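Local structure of ureidoglycolate hydrolase (Arabidopsis thaliana, 4PXE) at residues I214-I228 and L367-L381. The protein hydrolyses (S)-ureidoglycolate to glyoxylate, ammonium and carbon dioxide as a manganese-dependent homodimeric amidohydrolase of the peptidase M20 family, completing purine breakdown without releasing urea. Numbering follows the deposited sequence.
Sequences ILEDEGLDIGVVTAI and LSHKMMISRAYHDSL. With GLV (glyoxylic acid), chain E.
Ser368 OG accepts Asp221 N at 3.0 Å and shares a hydrogen bond with a water that donates to Gly219 O. Ser368 N meets Asp221 OD2 at 2.9 Å on the anti side of the carboxylate, joining the residues both ways where the strands begin. From here 222-228 and 369-374 run parallel, their axes 41° apart. Val224 sits between two bonds, its N to Lys370 O at 2.8 Å and its O from Met372 N; beyond it Thr226 N reaches Met372 O. Val225 pairs with Met372 and Ile228 with Ser374, leaving Thr226 and Ala227 opposite the single Ile373, consistent with a beta bulge; Ala227 O receives Ser374 N in a nearly straight bond (174°). Lys370, bent at chi3 (-66°), lays its methylenes over Leu220 CD1 and brings NZ to Glu218 OE1 at 3.0 Å, a salt bridge on the syn side. Met372 has SD against Gly223 CA (3.7 Å) and Leu215 CD2, while CE abuts Ile214 CB, tying helix 214-218 to the strand. Ser374 OG takes His378 NE2 and donates to Ala376 O, bracing the turn from which Tyr377 N binds glyoxylate O2 at 3.0 Å; that oxygen lies over the tyrosine ring centre. This end lines the active site: Tyr377 and His378 bind substrate, and Asn294 and Arg307 of the second subunit complete the glyoxylate pocket. Ile228 CD1 packs on Ser380 CB and Leu381. Strand 222-239 pairs with 369-374 in parallel and with 389-394 antiparallel (backbone bonds Gly223 to Phe393, Val225 to Met391); helix 352-364 packs on Val224 and Met371, helix 410-429 on Ile222 and Leu367.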
# COMPACT_ATOMS: atom_id res chain seq x y z
N ILE A 214 1.61 10.37 -31.91
CA ILE A 214 1.82 10.28 -33.36
C ILE A 214 0.98 11.27 -34.17
O ILE A 214 1.53 12.00 -35.01
CB ILE A 214 1.60 8.84 -33.88
CG1 ILE A 214 2.59 7.88 -33.23
CG2 ILE A 214 1.70 8.81 -35.41
CD1 ILE A 214 4.02 8.12 -33.60
N LEU A 215 -0.32 11.33 -33.92
CA LEU A 215 -1.17 12.24 -34.68
C LEU A 215 -0.75 13.68 -34.43
O LEU A 215 -0.65 14.48 -35.36
CB LEU A 215 -2.64 12.05 -34.34
CG LEU A 215 -3.26 10.70 -34.72
CD1 LEU A 215 -4.64 10.58 -34.11
CD2 LEU A 215 -3.33 10.53 -36.25
N GLU A 216 -0.48 14.02 -33.17
CA GLU A 216 -0.03 15.36 -32.86
C GLU A 216 1.29 15.69 -33.56
O GLU A 216 1.43 16.75 -34.18
CB GLU A 216 0.09 15.53 -31.35
CG GLU A 216 0.52 16.93 -30.94
CD GLU A 216 0.54 17.12 -29.46
OE1 GLU A 216 1.46 16.60 -28.80
OE2 GLU A 216 -0.39 17.79 -28.96
N ASP A 217 2.27 14.78 -33.47
CA ASP A 217 3.59 15.05 -34.03
C ASP A 217 3.54 15.20 -35.55
O ASP A 217 4.28 16.00 -36.11
CB ASP A 217 4.58 13.92 -33.70
CG ASP A 217 4.95 13.86 -32.23
OD1 ASP A 217 4.76 14.86 -31.51
OD2 ASP A 217 5.48 12.80 -31.82
N GLU A 218 2.66 14.44 -36.19
CA GLU A 218 2.59 14.45 -37.66
C GLU A 218 1.62 15.49 -38.21
O GLU A 218 1.49 15.66 -39.42
CB GLU A 218 2.28 13.04 -38.18
CG GLU A 218 3.41 12.10 -37.81
CD GLU A 218 3.26 10.68 -38.30
OE1 GLU A 218 2.33 10.38 -39.07
OE2 GLU A 218 4.11 9.85 -37.89
N GLY A 219 0.93 16.19 -37.31
CA GLY A 219 -0.03 17.21 -37.71
C GLY A 219 -1.31 16.68 -38.33
O GLY A 219 -1.92 17.35 -39.17
N LEU A 220 -1.73 15.50 -37.90
CA LEU A 220 -2.88 14.83 -38.51
C LEU A 220 -4.09 14.86 -37.60
O LEU A 220 -3.96 14.93 -36.38
CB LEU A 220 -2.54 13.37 -38.83
CG LEU A 220 -1.35 13.15 -39.77
CD1 LEU A 220 -0.97 11.67 -39.82
CD2 LEU A 220 -1.70 13.66 -41.17
N ASP A 221 -5.28 14.79 -38.20
CA ASP A 221 -6.53 14.93 -37.44
C ASP A 221 -7.08 13.63 -36.87
O ASP A 221 -7.69 13.64 -35.80
CB ASP A 221 -7.62 15.53 -38.34
CG ASP A 221 -7.26 16.90 -38.87
OD1 ASP A 221 -6.79 17.74 -38.09
OD2 ASP A 221 -7.44 17.12 -40.09
N ILE A 222 -6.90 12.54 -37.60
CA ILE A 222 -7.62 11.30 -37.32
C ILE A 222 -6.73 10.08 -37.52
O ILE A 222 -6.02 9.98 -38.51
CB ILE A 222 -8.84 11.15 -38.28
CG1 ILE A 222 -9.87 12.26 -38.04
CG2 ILE A 222 -9.49 9.78 -38.14
CD1 ILE A 222 -10.58 12.18 -36.70
N GLY A 223 -6.76 9.17 -36.56
CA GLY A 223 -6.14 7.87 -36.75
C GLY A 223 -7.18 6.81 -37.04
O GLY A 223 -8.18 6.67 -36.32
N VAL A 224 -6.99 6.07 -38.13
CA VAL A 224 -7.86 4.96 -38.44
C VAL A 224 -7.18 3.70 -37.93
O VAL A 224 -6.14 3.30 -38.44
CB VAL A 224 -8.16 4.88 -39.94
CG1 VAL A 224 -9.02 3.68 -40.26
CG2 VAL A 224 -8.82 6.18 -40.42
N VAL A 225 -7.75 3.12 -36.88
CA VAL A 225 -7.05 2.05 -36.17
C VAL A 225 -7.22 0.71 -36.88
O VAL A 225 -8.34 0.29 -37.17
CB VAL A 225 -7.56 1.94 -34.72
CG1 VAL A 225 -6.94 0.74 -34.00
CG2 VAL A 225 -7.28 3.23 -33.98
N THR A 226 -6.11 0.03 -37.14
CA THR A 226 -6.15 -1.21 -37.91
C THR A 226 -6.00 -2.48 -37.06
O THR A 226 -6.35 -3.58 -37.51
CB THR A 226 -5.06 -1.23 -38.99
OG1 THR A 226 -3.78 -1.23 -38.36
CG2 THR A 226 -5.18 0.00 -39.90
N ALA A 227 -5.48 -2.34 -35.85
CA ALA A 227 -5.27 -3.48 -34.98
C ALA A 227 -5.06 -2.98 -33.56
O ALA A 227 -4.73 -1.82 -33.35
CB ALA A 227 -4.04 -4.28 -35.44
N ILE A 228 -5.25 -3.88 -32.61
CA ILE A 228 -5.05 -3.58 -31.19
C ILE A 228 -4.04 -4.59 -30.65
O ILE A 228 -4.19 -5.79 -30.86
CB ILE A 228 -6.37 -3.71 -30.41
CG1 ILE A 228 -7.41 -2.71 -30.92
CG2 ILE A 228 -6.11 -3.54 -28.89
CD1 ILE A 228 -8.79 -2.90 -30.32
N LEU A 367 -10.55 16.01 -43.47
CA LEU A 367 -9.69 15.75 -42.32
C LEU A 367 -8.55 14.83 -42.72
O LEU A 367 -8.76 13.84 -43.41
CB LEU A 367 -10.49 15.12 -41.18
CG LEU A 367 -11.60 15.99 -40.59
CD1 LEU A 367 -12.47 15.20 -39.64
CD2 LEU A 367 -11.02 17.22 -39.89
N SER A 368 -7.34 15.17 -42.29
CA SER A 368 -6.19 14.33 -42.59
C SER A 368 -6.18 13.11 -41.67
O SER A 368 -6.66 13.17 -40.53
CB SER A 368 -4.90 15.13 -42.42
OG SER A 368 -4.77 15.57 -41.08
N HIS A 369 -5.63 12.00 -42.16
CA HIS A 369 -5.68 10.76 -41.39
C HIS A 369 -4.57 9.81 -41.79
O HIS A 369 -3.97 9.95 -42.85
CB HIS A 369 -7.04 10.08 -41.56
CG HIS A 369 -7.48 9.97 -42.98
ND1 HIS A 369 -7.30 8.83 -43.73
CD2 HIS A 369 -8.08 10.88 -43.80
CE1 HIS A 369 -7.79 9.03 -44.95
NE2 HIS A 369 -8.27 10.26 -45.01
N LYS A 370 -4.27 8.87 -40.90
CA LYS A 370 -3.36 7.79 -41.23
C LYS A 370 -3.83 6.51 -40.57
O LYS A 370 -4.63 6.54 -39.64
CB LYS A 370 -1.93 8.11 -40.77
CG LYS A 370 -1.72 7.93 -39.28
CD LYS A 370 -0.28 8.20 -38.86
CE LYS A 370 0.68 7.17 -39.45
NZ LYS A 370 2.08 7.40 -39.01
N MET A 371 -3.34 5.38 -41.08
CA MET A 371 -3.59 4.08 -40.49
C MET A 371 -2.62 3.87 -39.35
O MET A 371 -1.43 4.18 -39.48
CB MET A 371 -3.35 2.99 -41.54
CG MET A 371 -4.20 3.12 -42.79
SD MET A 371 -5.92 2.86 -42.41
CE MET A 371 -6.66 3.08 -44.04
N MET A 372 -3.10 3.33 -38.24
CA MET A 372 -2.20 3.08 -37.12
C MET A 372 -2.75 2.00 -36.20
O MET A 372 -3.91 1.61 -36.33
CB MET A 372 -1.90 4.38 -36.36
CG MET A 372 -3.14 5.05 -35.78
SD MET A 372 -2.90 6.79 -35.29
CE MET A 372 -1.60 6.62 -34.07
N ILE A 373 -1.92 1.52 -35.29
CA ILE A 373 -2.36 0.50 -34.35
C ILE A 373 -2.61 1.11 -32.98
O ILE A 373 -2.12 2.20 -32.68
CB ILE A 373 -1.35 -0.66 -34.22
CG1 ILE A 373 -0.11 -0.22 -33.43
CG2 ILE A 373 -0.99 -1.21 -35.61
CD1 ILE A 373 0.54 -1.34 -32.62
N SER A 374 -3.41 0.42 -32.17
CA SER A 374 -3.58 0.81 -30.78
C SER A 374 -2.63 0.01 -29.90
O SER A 374 -2.56 -1.22 -30.01
CB SER A 374 -5.01 0.59 -30.33
OG SER A 374 -5.18 0.99 -28.97
N ARG A 375 -1.90 0.71 -29.04
CA ARG A 375 -1.03 0.07 -28.05
C ARG A 375 -1.82 -0.26 -26.79
O ARG A 375 -1.67 -1.34 -26.19
CB ARG A 375 0.17 0.97 -27.73
CG ARG A 375 1.02 1.30 -28.96
CD ARG A 375 2.32 1.97 -28.54
NE ARG A 375 3.10 2.40 -29.70
CZ ARG A 375 3.85 1.59 -30.45
NH1 ARG A 375 3.90 0.29 -30.19
NH2 ARG A 375 4.53 2.08 -31.48
N ALA A 376 -2.65 0.68 -26.37
CA ALA A 376 -3.63 0.44 -25.32
C ALA A 376 -4.61 -0.63 -25.77
O ALA A 376 -4.82 -0.84 -26.97
CB ALA A 376 -4.37 1.73 -24.99
N TYR A 377 -5.23 -1.32 -24.81
CA TYR A 377 -6.39 -2.13 -25.16
C TYR A 377 -7.66 -1.32 -24.92
O TYR A 377 -7.62 -0.22 -24.34
CB TYR A 377 -6.41 -3.49 -24.41
CG TYR A 377 -6.32 -3.37 -22.90
CD1 TYR A 377 -5.11 -3.58 -22.22
CD2 TYR A 377 -7.44 -3.04 -22.14
CE1 TYR A 377 -5.03 -3.46 -20.82
CE2 TYR A 377 -7.38 -2.92 -20.77
CZ TYR A 377 -6.18 -3.13 -20.11
OH TYR A 377 -6.13 -2.99 -18.74
N HIS A 378 -8.79 -1.84 -25.40
CA HIS A 378 -10.06 -1.14 -25.38
C HIS A 378 -11.17 -2.16 -25.40
O HIS A 378 -10.94 -3.31 -25.75
CB HIS A 378 -10.21 -0.28 -26.63
CG HIS A 378 -9.13 0.73 -26.83
ND1 HIS A 378 -9.12 1.95 -26.18
CD2 HIS A 378 -8.04 0.72 -27.63
CE1 HIS A 378 -8.06 2.64 -26.57
NE2 HIS A 378 -7.39 1.92 -27.45
N ASP A 379 -12.39 -1.74 -25.10
CA ASP A 379 -13.55 -2.59 -25.30
C ASP A 379 -13.67 -3.12 -26.74
O ASP A 379 -14.18 -4.22 -26.95
CB ASP A 379 -14.82 -1.85 -24.88
CG ASP A 379 -14.86 -1.61 -23.38
OD1 ASP A 379 -14.85 -2.61 -22.65
OD2 ASP A 379 -14.86 -0.44 -22.94
N SER A 380 -13.18 -2.34 -27.70
CA SER A 380 -13.13 -2.77 -29.10
C SER A 380 -12.43 -4.12 -29.27
O SER A 380 -12.76 -4.88 -30.18
CB SER A 380 -12.42 -1.70 -29.94
OG SER A 380 -13.22 -0.53 -30.07
N LEU A 381 -11.46 -4.42 -28.41
CA LEU A 381 -10.70 -5.66 -28.52
C LEU A 381 -11.64 -6.87 -28.41
O LEU A 381 -11.48 -7.86 -29.12
CB LEU A 381 -9.62 -5.73 -27.44
CG LEU A 381 -8.75 -6.99 -27.39
CD1 LEU A 381 -8.01 -7.16 -28.70
CD2 LEU A 381 -7.78 -6.90 -26.24
C1 GLV E . -6.58 0.35 -20.52
O1 GLV E . -7.40 0.44 -21.64
C2 GLV E . -5.16 0.04 -20.84
O2 GLV E . -4.82 -0.11 -22.06
O3 GLV E . -4.32 -0.07 -19.90
O HOH W 1 -4.38 18.23 -40.28